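Local atomic coordinates of biliverdin reductase (Synechocystis sp., PDB entry 5B3T), a protein that probably reduces biliverdin, the open-chain tetrapyrrole made when heme is broken down, with NADPH as hydride donor. Residues A91-Q96 against K116-A121; A25-E30 against F54-F58; T172-F178 against Y238-E242. One frame throughout, in Å; residues are numbered along the deposited sequence.

Contacts 1 and 2 both join neighbouring parallel helices of the nucleotide-binding Rossmann domain, whereas contact 3 belongs to the C-terminal alpha/beta domain. The centres of the three lie 25 to 27 Å apart, and no two of them touch. Contact 2 is buried: alanines of 25-30 meet two phenylalanines of 54-58 that touch each other. Contact 1 is only partly buried, with leucines and alanines on its inner side and a salt bridge and a glutamine on its outer side. Contact 3, also partly buried, sets a loop and short helix against the end of a strand, and is built round a lysine held by a carbonyl, a phenol oxygen and two aromatic faces.

Contact 1 of 3, residues A91-Q96 against K116-A121; sequences AEAALQ and KLQQLA
Leu120 reaches from 116-121 across to 91-96 and lays CD2 against Leu95 CB at 3.6 Å, while its CD1 meets the amide end of Gln96, 3.7 Å from Gln96 NE2. Leu117 fills the next position: its CD2 lies 3.5 Å from the backbone Glu92 N, and its CD1 touches Ala91 CB. Leu95 answers from the other helix, its two methyls straddling Ala121 CB, each 3.9 Å from it. At the outer margin the extended chains of Glu92 and Lys116 converge in a salt bridge, Glu92 OE2 to Lys116 NZ at 3.6 Å; Glu92 has CG anti to its backbone N (chi1 176°), which carries the carboxylate toward the lysine. Cutting Leu120 back to an alanine is likely to open a gap beside Leu95 CB and leave the Gln96 amide without its apolar support. Helices 87-96 and 111-124 belong to two successive right-handed beta-alpha-beta crossovers of the Rossmann fold, 77-80/87-96/100-104 and 100-104/111-124/128-131, which share strand 100-104; their local axes run 10.0 Å apart at 11°. Behind this first shell, Val101 of that strand backs Leu95, and Leu107 and Ala108 close on Leu117. Met113 packs on Glu92, and Lys124 touches Gln96 while its NZ donates to the carbonyl Leu95 O.

Contact 2 of 3, residues A25-E30 against F54-F58; sequences AQRRAE and FADTF
Helix segments 25-30 and 54-58 run nearly parallel, their local axes 11.5 Å apart and crossing at -22°, with Gln26 opposite Phe54 and Ala29 opposite Phe58. No hydrogen bond spans the gap; two phenylalanine rings fill it. Ala29 CB sits over the face of Phe58, 3.7 Å from the ring centroid and 12° off the normal, a CH-pi contact. The opposite face of the same ring is covered by Thr57 CG2, which holds the ring between two methyls. Its rim is also used: Glu30 CG comes to the edge, near the ring plane, 3.7 Å from Phe58 CE1. Phe58 CZ lies 3.6 Å from the carbonyl Gln26 O. Phe54, with CG anti to the backbone N (chi1 -166°), swings its ring toward the other helix. There Phe54 CZ meets Ala29 CB at 3.8 Å, and Gln26 CG approaches the ring edge 3.9 Å from Phe54 CE2. Phe58 CD2 stands over the centre of the Phe54 ring, so the two aromatics brace each other. The polar ends turn elsewhere: Gln26 NE2 donates to the backbone Thr21 O, and Arg27 NH1 bonds Glu30 OE1 at 3.1 Å, in the guanidinium plane and on the syn lone pair. Below the interface Ile18 backs Ala25 and Ala29, Leu40 touches Ala29 and Phe58, and Phe43 meets the Phe54 ring. Ala25 fits the last position of the GxGxxA pattern in the strand-turn-helix that opens a Rossmann fold, beside the NADP-binding residues Thr21 and Ala24; helices 23-34 and 48-58 are the first two of that fold, packed on its parallel sheet next to the cofactor site.

Contact 3 of 3, residues T172-F178 against Y238-E242; sequences TYHHQQF and YGKGE
Lys240 slides its aliphatic chain over one face of the Tyr173 ring, with Lys240 CE 4.1 Å from the centroid. It projects from the end of strand 233-241 in the mixed sheet of the C-terminal alpha/beta domain of this Gfo/Idh/MocA-family protein, and 172-178 is the loop and short helix lying against that sheet. Extended beyond CG, the chain delivers its ammonium between two aromatic residues. Lys240 NZ stands over the face of Phe178, 3.7 Å from the ring centroid, a cation-pi contact; a second one, to Tyr173, is longer and off-centre. The same nitrogen donates to the carbonyl Thr172 O at 2.9 Å, approaching 33° out of the carbonyl plane, and to Tyr238 OH at 3.1 Å. Two oxygens and two rings thus surround the ammonium. The Phe178 and Tyr238 rings are inclined by 28° and offset so far that they scarcely overlap, and Phe178 CZ comes 3.3 Å from Tyr238 OH. Gly241 CA meets the edge of the Tyr173 ring; at its backbone angles a CB would be pressed against the carbonyl oxygen of Lys240. Phe217 backs Tyr173, Phe178 and Lys240, and the carbonyl of Phe178 accepts from the NADP-binding Asn84. The short helix begins with an N-cap: Gln177 N donates to His174 ND1 at 3.1 Å, within 1° of the imidazole plane.

Contact 1 of 3, residues A91-Q96 against K116-A121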
ATOM      1  N   ALA A  91       0.538  -7.867 -12.433  1.00 15.57           N
ATOM      2  CA  ALA A  91       0.275  -6.656 -13.205  1.00 15.26           C
ATOM      3  C   ALA A  91       0.795  -6.781 -14.632  1.00 15.85           C
ATOM      4  O   ALA A  91       0.110  -6.389 -15.583  1.00 16.57           O
ATOM      5  CB  ALA A  91       0.901  -5.448 -12.511  1.00 15.10           C
ATOM      6  N   GLU A  92       2.005  -7.318 -14.804  1.00 16.25           N
ATOM      7  CA  GLU A  92       2.542  -7.490 -16.151  1.00 18.06           C
ATOM      8  C   GLU A  92       1.701  -8.466 -16.960  1.00 18.19           C
ATOM      9  O   GLU A  92       1.414  -8.222 -18.138  1.00 17.31           O
ATOM     10  CB  GLU A  92       3.995  -7.964 -16.095  1.00 17.34           C
ATOM     11  CG  GLU A  92       4.575  -8.259 -17.471  1.00 20.43           C
ATOM     12  CD  GLU A  92       6.063  -8.545 -17.444  1.00 23.97           C
ATOM     13  OE1 GLU A  92       6.548  -9.116 -16.446  1.00 25.70           O
ATOM     14  OE2 GLU A  92       6.748  -8.201 -18.429  1.00 28.05           O
ATOM     15  N   ALA A  93       1.294  -9.580 -16.345  1.00 16.67           N
ATOM     16  CA  ALA A  93       0.480 -10.558 -17.058  1.00 18.11           C
ATOM     17  C   ALA A  93      -0.872  -9.972 -17.442  1.00 18.83           C
ATOM     18  O   ALA A  93      -1.360 -10.195 -18.556  1.00 17.62           O
ATOM     19  CB  ALA A  93       0.300 -11.814 -16.205  1.00 19.30           C
ATOM     20  N   ALA A  94      -1.489  -9.213 -16.532  1.00 18.39           N
ATOM     21  CA  ALA A  94      -2.788  -8.614 -16.821  1.00 18.14           C
ATOM     22  C   ALA A  94      -2.691  -7.586 -17.941  1.00 18.19           C
ATOM     23  O   ALA A  94      -3.568  -7.524 -18.811  1.00 18.24           O
ATOM     24  CB  ALA A  94      -3.364  -7.976 -15.557  1.00 17.17           C
ATOM     25  N   LEU A  95      -1.637  -6.765 -17.935  1.00 16.83           N
ATOM     26  CA  LEU A  95      -1.456  -5.792 -19.008  1.00 19.79           C
ATOM     27  C   LEU A  95      -1.211  -6.483 -20.342  1.00 20.13           C
ATOM     28  O   LEU A  95      -1.737  -6.059 -21.377  1.00 19.53           O
ATOM     29  CB  LEU A  95      -0.301  -4.847 -18.678  1.00 18.72           C
ATOM     30  CG  LEU A  95      -0.537  -3.834 -17.558  1.00 18.37           C
ATOM     31  CD1 LEU A  95       0.756  -3.113 -17.199  1.00 16.45           C
ATOM     32  CD2 LEU A  95      -1.616  -2.843 -17.964  1.00 17.37           C
ATOM     33  N   GLN A  96      -0.416  -7.554 -20.334  1.00 21.07           N
ATOM     34  CA  GLN A  96      -0.161  -8.293 -21.564  1.00 23.59           C
ATOM     35  C   GLN A  96      -1.435  -8.914 -22.123  1.00 23.73           C
ATOM     36  O   GLN A  96      -1.570  -9.060 -23.343  1.00 25.02           O
ATOM     37  CB  GLN A  96       0.899  -9.361 -21.309  1.00 24.61           C
ATOM     38  CG  GLN A  96       2.301  -8.805 -21.084  1.00 27.33           C
ATOM     39  CD  GLN A  96       2.958  -8.320 -22.367  1.00 32.36           C
ATOM     40  OE1 GLN A  96       2.333  -8.283 -23.429  1.00 33.07           O
ATOM     41  NE2 GLN A  96       4.242  -7.996 -22.284  1.00 35.58           N
ATOM     42  N   LYS A 116       9.003  -0.677 -16.143  1.00 17.10           N
ATOM     43  CA  LYS A 116       8.625  -1.579 -17.227  1.00 20.49           C
ATOM     44  C   LYS A 116       7.112  -1.748 -17.292  1.00 19.42           C
ATOM     45  O   LYS A 116       6.536  -1.842 -18.383  1.00 19.80           O
ATOM     46  CB  LYS A 116       9.316  -2.931 -17.044  1.00 19.69           C
ATOM     47  CG  LYS A 116       9.042  -3.937 -18.154  1.00 23.76           C
ATOM     48  CD  LYS A 116       9.772  -5.247 -17.894  1.00 25.77           C
ATOM     49  CE  LYS A 116       9.516  -6.254 -19.002  1.00 32.00           C
ATOM     50  NZ  LYS A 116      10.257  -7.527 -18.778  1.00 37.48           N
ATOM     51  N   LEU A 117       6.451  -1.776 -16.133  1.00 19.60           N
ATOM     52  CA  LEU A 117       4.992  -1.842 -16.108  1.00 18.26           C
ATOM     53  C   LEU A 117       4.371  -0.554 -16.634  1.00 18.54           C
ATOM     54  O   LEU A 117       3.366  -0.591 -17.354  1.00 18.45           O
ATOM     55  CB  LEU A 117       4.497  -2.120 -14.687  1.00 15.92           C
ATOM     56  CG  LEU A 117       4.809  -3.482 -14.073  1.00 16.52           C
ATOM     57  CD1 LEU A 117       4.373  -3.521 -12.616  1.00 16.30           C
ATOM     58  CD2 LEU A 117       4.117  -4.563 -14.867  1.00 16.94           C
ATOM     59  N   GLN A 118       4.943   0.592 -16.262  1.00 17.69           N
ATOM     60  CA  GLN A 118       4.427   1.876 -16.725  1.00 20.90           C
ATOM     61  C   GLN A 118       4.508   1.980 -18.244  1.00 21.33           C
ATOM     62  O   GLN A 118       3.548   2.393 -18.904  1.00 23.61           O
ATOM     63  CB  GLN A 118       5.208   3.009 -16.059  1.00 20.30           C
ATOM     64  CG  GLN A 118       4.846   4.404 -16.527  1.00 23.78           C
ATOM     65  CD  GLN A 118       5.822   5.445 -16.016  1.00 24.67           C
ATOM     66  OE1 GLN A 118       7.036   5.228 -16.024  1.00 22.23           O
ATOM     67  NE2 GLN A 118       5.300   6.577 -15.562  1.00 24.69           N
ATOM     68  N   GLN A 119       5.654   1.602 -18.815  1.00 23.16           N
ATOM     69  CA  GLN A 119       5.813   1.631 -20.266  1.00 24.98           C
ATOM     70  C   GLN A 119       4.866   0.651 -20.947  1.00 25.14           C
ATOM     71  O   GLN A 119       4.269   0.970 -21.982  1.00 24.24           O
ATOM     72  CB  GLN A 119       7.265   1.320 -20.632  1.00 24.93           C
ATOM     73  CG  GLN A 119       7.558   1.319 -22.127  1.00 30.79           C
ATOM     74  CD  GLN A 119       7.181   2.621 -22.803  1.00 32.89           C
ATOM     75  OE1 GLN A 119       6.478   2.628 -23.813  1.00 38.64           O
ATOM     76  NE2 GLN A 119       7.651   3.732 -22.250  1.00 34.03           N
ATOM     77  N   LEU A 120       4.712  -0.547 -20.378  1.00 23.50           N
ATOM     78  CA  LEU A 120       3.847  -1.555 -20.983  1.00 22.61           C
ATOM     79  C   LEU A 120       2.395  -1.097 -21.015  1.00 23.65           C
ATOM     80  O   LEU A 120       1.696  -1.292 -22.016  1.00 25.03           O
ATOM     81  CB  LEU A 120       3.979  -2.878 -20.227  1.00 21.74           C
ATOM     82  CG  LEU A 120       3.030  -4.000 -20.653  1.00 22.48           C
ATOM     83  CD1 LEU A 120       3.281  -4.404 -22.099  1.00 24.65           C
ATOM     84  CD2 LEU A 120       3.158  -5.198 -19.725  1.00 21.78           C
ATOM     85  N   ALA A 121       1.923  -0.486 -19.927  1.00 21.26           N
ATOM     86  CA  ALA A 121       0.551   0.008 -19.900  1.00 23.05           C
ATOM     87  C   ALA A 121       0.342   1.106 -20.936  1.00 25.04           C
ATOM     88  O   ALA A 121      -0.707   1.158 -21.590  1.00 24.57           O
ATOM     89  CB  ALA A 121       0.199   0.512 -18.501  1.00 21.66           C
TER

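Contact 2 of 3, residues A25-E30 against F54-F58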
ATOM      1  N   ALA A  25      -9.293  -5.621  -1.217  1.00 17.54           N
ATOM      2  CA  ALA A  25     -10.149  -6.318  -2.169  1.00 18.39           C
ATOM      3  C   ALA A  25     -11.617  -6.203  -1.779  1.00 19.25           C
ATOM      4  O   ALA A  25     -12.484  -6.026  -2.642  1.00 16.94           O
ATOM      5  CB  ALA A  25      -9.735  -7.786  -2.267  1.00 18.03           C
ATOM      6  N   GLN A  26     -11.914  -6.300  -0.482  1.00 17.01           N
ATOM      7  CA  GLN A  26     -13.301  -6.235  -0.033  1.00 18.87           C
ATOM      8  C   GLN A  26     -13.889  -4.845  -0.254  1.00 19.77           C
ATOM      9  O   GLN A  26     -15.023  -4.710  -0.726  1.00 18.88           O
ATOM     10  CB  GLN A  26     -13.392  -6.640   1.440  1.00 19.21           C
ATOM     11  CG  GLN A  26     -13.098  -8.113   1.684  1.00 17.84           C
ATOM     12  CD  GLN A  26     -12.934  -8.450   3.155  1.00 22.22           C
ATOM     13  OE1 GLN A  26     -13.591  -7.866   4.016  1.00 24.20           O
ATOM     14  NE2 GLN A  26     -12.048  -9.396   3.450  1.00 18.91           N
ATOM     15  N   ARG A  27     -13.129  -3.796   0.078  1.00 17.63           N
ATOM     16  CA  ARG A  27     -13.611  -2.434  -0.137  1.00 18.66           C
ATOM     17  C   ARG A  27     -13.853  -2.160  -1.616  1.00 19.10           C
ATOM     18  O   ARG A  27     -14.865  -1.550  -1.982  1.00 18.49           O
ATOM     19  CB  ARG A  27     -12.618  -1.423   0.435  1.00 19.82           C
ATOM     20  CG  ARG A  27     -12.483  -1.474   1.946  1.00 20.21           C
ATOM     21  CD  ARG A  27     -13.844  -1.370   2.605  1.00 21.48           C
ATOM     22  NE  ARG A  27     -13.750  -1.155   4.044  1.00 27.44           N
ATOM     23  CZ  ARG A  27     -14.756  -1.353   4.890  1.00 24.96           C
ATOM     24  NH1 ARG A  27     -15.924  -1.786   4.435  1.00 24.98           N
ATOM     25  NH2 ARG A  27     -14.593  -1.133   6.187  1.00 24.85           N
ATOM     26  N   ARG A  28     -12.933  -2.596  -2.480  1.00 18.11           N
ATOM     27  CA  ARG A  28     -13.131  -2.433  -3.917  1.00 18.89           C
ATOM     28  C   ARG A  28     -14.355  -3.209  -4.387  1.00 20.00           C
ATOM     29  O   ARG A  28     -15.162  -2.702  -5.176  1.00 20.98           O
ATOM     30  CB  ARG A  28     -11.885  -2.894  -4.675  1.00 17.90           C
ATOM     31  CG  ARG A  28     -10.618  -2.113  -4.360  1.00 18.83           C
ATOM     32  CD  ARG A  28     -10.578  -0.767  -5.058  1.00 16.12           C
ATOM     33  NE  ARG A  28      -9.271  -0.132  -4.907  1.00 15.14           N
ATOM     34  CZ  ARG A  28      -8.958   1.063  -5.395  1.00 17.67           C
ATOM     35  NH1 ARG A  28      -9.859   1.764  -6.070  1.00 16.90           N
ATOM     36  NH2 ARG A  28      -7.741   1.559  -5.209  1.00 17.62           N
ATOM     37  N   ALA A  29     -14.508  -4.448  -3.909  1.00 18.55           N
ATOM     38  CA  ALA A  29     -15.640  -5.271  -4.320  1.00 20.53           C
ATOM     39  C   ALA A  29     -16.963  -4.631  -3.923  1.00 21.02           C
ATOM     40  O   ALA A  29     -17.936  -4.677  -4.684  1.00 21.51           O
ATOM     41  CB  ALA A  29     -15.523  -6.668  -3.711  1.00 20.19           C
ATOM     42  N   GLU A  30     -17.017  -4.029  -2.732  1.00 20.65           N
ATOM     43  CA  GLU A  30     -18.254  -3.403  -2.276  1.00 22.31           C
ATOM     44  C   GLU A  30     -18.691  -2.286  -3.219  1.00 22.86           C
ATOM     45  O   GLU A  30     -19.876  -2.178  -3.555  1.00 23.37           O
ATOM     46  CB  GLU A  30     -18.081  -2.877  -0.851  1.00 22.18           C
ATOM     47  CG  GLU A  30     -17.969  -3.972   0.204  1.00 22.15           C
ATOM     48  CD  GLU A  30     -17.567  -3.442   1.570  1.00 22.68           C
ATOM     49  OE1 GLU A  30     -17.061  -2.303   1.650  1.00 24.27           O
ATOM     50  OE2 GLU A  30     -17.758  -4.170   2.566  1.00 23.10           O
ATOM     51  N   PHE A  54     -15.003 -14.813   1.030  1.00 25.89           N
ATOM     52  CA  PHE A  54     -15.167 -13.783   0.010  1.00 25.73           C
ATOM     53  C   PHE A  54     -16.243 -14.172  -0.995  1.00 26.02           C
ATOM     54  O   PHE A  54     -17.085 -13.347  -1.367  1.00 26.78           O
ATOM     55  CB  PHE A  54     -13.831 -13.537  -0.692  1.00 23.42           C
ATOM     56  CG  PHE A  54     -13.794 -12.282  -1.515  1.00 23.79           C
ATOM     57  CD1 PHE A  54     -14.238 -12.281  -2.829  1.00 23.62           C
ATOM     58  CD2 PHE A  54     -13.304 -11.104  -0.979  1.00 21.68           C
ATOM     59  CE1 PHE A  54     -14.199 -11.127  -3.588  1.00 23.61           C
ATOM     60  CE2 PHE A  54     -13.261  -9.947  -1.732  1.00 21.39           C
ATOM     61  CZ  PHE A  54     -13.710  -9.959  -3.040  1.00 20.25           C
ATOM     62  N   ALA A  55     -16.229 -15.430  -1.445  1.00 26.90           N
ATOM     63  CA  ALA A  55     -17.256 -15.900  -2.370  1.00 28.70           C
ATOM     64  C   ALA A  55     -18.645 -15.782  -1.759  1.00 29.79           C
ATOM     65  O   ALA A  55     -19.607 -15.424  -2.448  1.00 31.71           O
ATOM     66  CB  ALA A  55     -16.971 -17.347  -2.775  1.00 27.86           C
ATOM     67  N   ASP A  56     -18.768 -16.071  -0.461  1.00 30.72           N
ATOM     68  CA  ASP A  56     -20.069 -16.004   0.199  1.00 32.55           C
ATOM     69  C   ASP A  56     -20.537 -14.561   0.344  1.00 31.47           C
ATOM     70  O   ASP A  56     -21.694 -14.240   0.047  1.00 32.08           O
ATOM     71  CB  ASP A  56     -19.997 -16.686   1.565  1.00 34.13           C
ATOM     72  CG  ASP A  56     -21.366 -17.028   2.119  1.00 41.64           C
ATOM     73  OD1 ASP A  56     -22.061 -17.865   1.506  1.00 46.51           O
ATOM     74  OD2 ASP A  56     -21.746 -16.463   3.166  1.00 45.62           O
ATOM     75  N   THR A  57     -19.649 -13.676   0.805  1.00 29.50           N
ATOM     76  CA  THR A  57     -20.019 -12.275   0.981  1.00 29.63           C
ATOM     77  C   THR A  57     -20.481 -11.655  -0.330  1.00 30.89           C
ATOM     78  O   THR A  57     -21.475 -10.922  -0.362  1.00 31.47           O
ATOM     79  CB  THR A  57     -18.840 -11.483   1.549  1.00 28.92           C
ATOM     80  OG1 THR A  57     -18.471 -12.015   2.827  1.00 29.13           O
ATOM     81  CG2 THR A  57     -19.200 -10.006   1.693  1.00 28.41           C
ATOM     82  N   PHE A  58     -19.786 -11.950  -1.427  1.00 30.18           N
ATOM     83  CA  PHE A  58     -20.014 -11.251  -2.681  1.00 30.03           C
ATOM     84  C   PHE A  58     -20.619 -12.124  -3.771  1.00 31.74           C
ATOM     85  O   PHE A  58     -20.658 -11.687  -4.923  1.00 34.34           O
ATOM     86  CB  PHE A  58     -18.709 -10.629  -3.189  1.00 29.39           C
ATOM     87  CG  PHE A  58     -18.127  -9.606  -2.259  1.00 27.37           C
ATOM     88  CD1 PHE A  58     -18.727  -8.367  -2.112  1.00 27.84           C
ATOM     89  CD2 PHE A  58     -16.981  -9.880  -1.536  1.00 25.68           C
ATOM     90  CE1 PHE A  58     -18.197  -7.419  -1.254  1.00 25.12           C
ATOM     91  CE2 PHE A  58     -16.441  -8.938  -0.676  1.00 26.02           C
ATOM     92  CZ  PHE A  58     -17.051  -7.704  -0.534  1.00 24.54           C
TER

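Contact 3 of 3, residues T172-F178 against Y238-E242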
ATOM      1  N   THR A 172       2.913 -13.647   5.115  1.00 18.00           N
ATOM      2  CA  THR A 172       3.323 -12.403   5.759  1.00 18.06           C
ATOM      3  C   THR A 172       4.568 -12.562   6.623  1.00 16.91           C
ATOM      4  O   THR A 172       5.183 -11.552   6.983  1.00 17.10           O
ATOM      5  CB  THR A 172       2.176 -11.842   6.604  1.00 19.56           C
ATOM      6  OG1 THR A 172       1.650 -12.873   7.446  1.00 18.69           O
ATOM      7  CG2 THR A 172       1.065 -11.302   5.708  1.00 20.75           C
ATOM      8  N   TYR A 173       4.950 -13.793   6.970  1.00 16.29           N
ATOM      9  CA  TYR A 173       6.191 -14.061   7.688  1.00 18.47           C
ATOM     10  C   TYR A 173       7.154 -14.886   6.843  1.00 18.50           C
ATOM     11  O   TYR A 173       8.096 -15.482   7.374  1.00 18.50           O
ATOM     12  CB  TYR A 173       5.904 -14.764   9.019  1.00 17.74           C
ATOM     13  CG  TYR A 173       5.438 -13.826  10.110  1.00 18.85           C
ATOM     14  CD1 TYR A 173       4.171 -13.261  10.072  1.00 19.57           C
ATOM     15  CD2 TYR A 173       6.267 -13.504  11.176  1.00 19.49           C
ATOM     16  CE1 TYR A 173       3.741 -12.401  11.067  1.00 18.40           C
ATOM     17  CE2 TYR A 173       5.847 -12.645  12.176  1.00 18.50           C
ATOM     18  CZ  TYR A 173       4.583 -12.097  12.115  1.00 17.88           C
ATOM     19  OH  TYR A 173       4.163 -11.243  13.107  1.00 19.14           O
ATOM     20  N   HIS A 174       6.926 -14.928   5.533  1.00 18.36           N
ATOM     21  CA  HIS A 174       7.743 -15.681   4.591  1.00 20.26           C
ATOM     22  C   HIS A 174       8.687 -14.705   3.898  1.00 19.26           C
ATOM     23  O   HIS A 174       8.235 -13.718   3.309  1.00 19.52           O
ATOM     24  CB  HIS A 174       6.839 -16.402   3.588  1.00 21.61           C
ATOM     25  CG  HIS A 174       7.565 -17.289   2.624  1.00 22.11           C
ATOM     26  ND1 HIS A 174       8.024 -16.843   1.403  1.00 21.91           N
ATOM     27  CD2 HIS A 174       7.884 -18.603   2.689  1.00 23.73           C
ATOM     28  CE1 HIS A 174       8.606 -17.842   0.763  1.00 24.97           C
ATOM     29  NE2 HIS A 174       8.535 -18.922   1.522  1.00 26.76           N
ATOM     30  N   HIS A 175       9.994 -14.977   3.982  1.00 19.69           N
ATOM     31  CA  HIS A 175      11.004 -14.035   3.497  1.00 20.94           C
ATOM     32  C   HIS A 175      10.712 -13.563   2.075  1.00 20.54           C
ATOM     33  O   HIS A 175      10.675 -12.357   1.804  1.00 19.61           O
ATOM     34  CB  HIS A 175      12.395 -14.671   3.560  1.00 20.83           C
ATOM     35  CG  HIS A 175      13.030 -14.626   4.916  1.00 22.35           C
ATOM     36  ND1 HIS A 175      13.549 -13.470   5.456  1.00 19.91           N
ATOM     37  CD2 HIS A 175      13.253 -15.601   5.829  1.00 21.99           C
ATOM     38  CE1 HIS A 175      14.054 -13.731   6.649  1.00 21.81           C
ATOM     39  NE2 HIS A 175      13.887 -15.017   6.899  1.00 22.11           N
ATOM     40  N   GLN A 176      10.500 -14.502   1.153  1.00 20.55           N
ATOM     41  CA  GLN A 176      10.367 -14.137  -0.254  1.00 22.58           C
ATOM     42  C   GLN A 176       8.993 -13.555  -0.571  1.00 20.73           C
ATOM     43  O   GLN A 176       8.892 -12.572  -1.315  1.00 19.97           O
ATOM     44  CB  GLN A 176      10.655 -15.353  -1.134  1.00 26.63           C
ATOM     45  CG  GLN A 176      12.120 -15.765  -1.141  1.00 31.53           C
ATOM     46  CD  GLN A 176      12.374 -16.981  -2.007  1.00 43.64           C
ATOM     47  OE1 GLN A 176      11.516 -17.387  -2.791  1.00 47.99           O
ATOM     48  NE2 GLN A 176      13.559 -17.568  -1.873  1.00 42.58           N
ATOM     49  N   GLN A 177       7.924 -14.140  -0.022  1.00 18.98           N
ATOM     50  CA  GLN A 177       6.581 -13.664  -0.341  1.00 19.28           C
ATOM     51  C   GLN A 177       6.311 -12.296   0.273  1.00 17.64           C
ATOM     52  O   GLN A 177       5.689 -11.437  -0.364  1.00 14.58           O
ATOM     53  CB  GLN A 177       5.537 -14.676   0.131  1.00 18.28           C
ATOM     54  CG  GLN A 177       5.483 -15.949  -0.700  1.00 21.26           C
ATOM     55  CD  GLN A 177       4.454 -16.936  -0.186  1.00 21.61           C
ATOM     56  OE1 GLN A 177       4.639 -17.553   0.863  1.00 21.85           O
ATOM     57  NE2 GLN A 177       3.359 -17.090  -0.923  1.00 19.34           N
ATOM     58  N   PHE A 178       6.761 -12.074   1.510  1.00 16.62           N
ATOM     59  CA  PHE A 178       6.529 -10.785   2.150  1.00 17.28           C
ATOM     60  C   PHE A 178       7.476  -9.718   1.614  1.00 16.84           C
ATOM     61  O   PHE A 178       7.089  -8.552   1.478  1.00 16.25           O
ATOM     62  CB  PHE A 178       6.664 -10.922   3.667  1.00 16.07           C
ATOM     63  CG  PHE A 178       6.427  -9.641   4.412  1.00 16.40           C
ATOM     64  CD1 PHE A 178       5.190  -9.014   4.364  1.00 16.84           C
ATOM     65  CD2 PHE A 178       7.432  -9.070   5.169  1.00 17.31           C
ATOM     66  CE1 PHE A 178       4.967  -7.833   5.049  1.00 16.27           C
ATOM     67  CE2 PHE A 178       7.213  -7.891   5.858  1.00 17.10           C
ATOM     68  CZ  PHE A 178       5.979  -7.272   5.796  1.00 16.46           C
ATOM     69  N   TYR A 238       9.780  -0.686  11.586  1.00 12.83           N
ATOM     70  CA  TYR A 238       8.833  -1.766  11.330  1.00 14.26           C
ATOM     71  C   TYR A 238       9.299  -3.009  12.068  1.00 15.74           C
ATOM     72  O   TYR A 238      10.360  -3.559  11.754  1.00 14.45           O
ATOM     73  CB  TYR A 238       8.693  -2.059   9.832  1.00 14.85           C
ATOM     74  CG  TYR A 238       7.667  -3.129   9.511  1.00 15.33           C
ATOM     75  CD1 TYR A 238       8.018  -4.474   9.470  1.00 16.31           C
ATOM     76  CD2 TYR A 238       6.346  -2.791   9.250  1.00 15.66           C
ATOM     77  CE1 TYR A 238       7.081  -5.451   9.180  1.00 14.69           C
ATOM     78  CE2 TYR A 238       5.403  -3.760   8.958  1.00 16.51           C
ATOM     79  CZ  TYR A 238       5.777  -5.087   8.924  1.00 15.60           C
ATOM     80  OH  TYR A 238       4.841  -6.054   8.634  1.00 16.26           O
ATOM     81  N   GLY A 239       8.503  -3.453  13.037  1.00 15.19           N
ATOM     82  CA  GLY A 239       8.801  -4.674  13.758  1.00 16.73           C
ATOM     83  C   GLY A 239       7.570  -5.523  13.991  1.00 17.20           C
ATOM     84  O   GLY A 239       6.483  -4.995  14.238  1.00 15.80           O
ATOM     85  N   LYS A 240       7.720  -6.842  13.900  1.00 15.45           N
ATOM     86  CA  LYS A 240       6.631  -7.752  14.216  1.00 17.76           C
ATOM     87  C   LYS A 240       7.220  -9.109  14.562  1.00 16.44           C
ATOM     88  O   LYS A 240       8.338  -9.439  14.161  1.00 16.78           O
ATOM     89  CB  LYS A 240       5.627  -7.875  13.062  1.00 16.97           C
ATOM     90  CG  LYS A 240       6.140  -8.624  11.840  1.00 18.15           C
ATOM     91  CD  LYS A 240       5.062  -8.698  10.767  1.00 17.67           C
ATOM     92  CE  LYS A 240       5.604  -9.262   9.467  1.00 16.40           C
ATOM     93  NZ  LYS A 240       4.622  -9.109   8.358  1.00 16.80           N
ATOM     94  N   GLY A 241       6.457  -9.888  15.320  1.00 17.37           N
ATOM     95  CA  GLY A 241       6.891 -11.231  15.643  1.00 20.13           C
ATOM     96  C   GLY A 241       6.957 -11.556  17.119  1.00 19.69           C
ATOM     97  O   GLY A 241       6.401 -10.841  17.958  1.00 17.92           O
ATOM     98  N   GLU A 242       7.667 -12.638  17.442  1.00 18.76           N
ATOM     99  CA  GLU A 242       7.582 -13.251  18.761  1.00 21.29           C
ATOM    100  C   GLU A 242       8.376 -12.510  19.832  1.00 20.55           C
ATOM    101  O   GLU A 242       8.119 -12.723  21.022  1.00 22.76           O
ATOM    102  CB  GLU A 242       8.051 -14.708  18.680  1.00 20.62           C
ATOM    103  CG  GLU A 242       7.081 -15.619  17.934  1.00 20.76           C
ATOM    104  CD  GLU A 242       7.631 -17.016  17.701  1.00 23.28           C
ATOM    105  OE1 GLU A 242       8.729 -17.325  18.213  1.00 23.37           O
ATOM    106  OE2 GLU A 242       6.960 -17.807  17.005  1.00 23.92           O
TER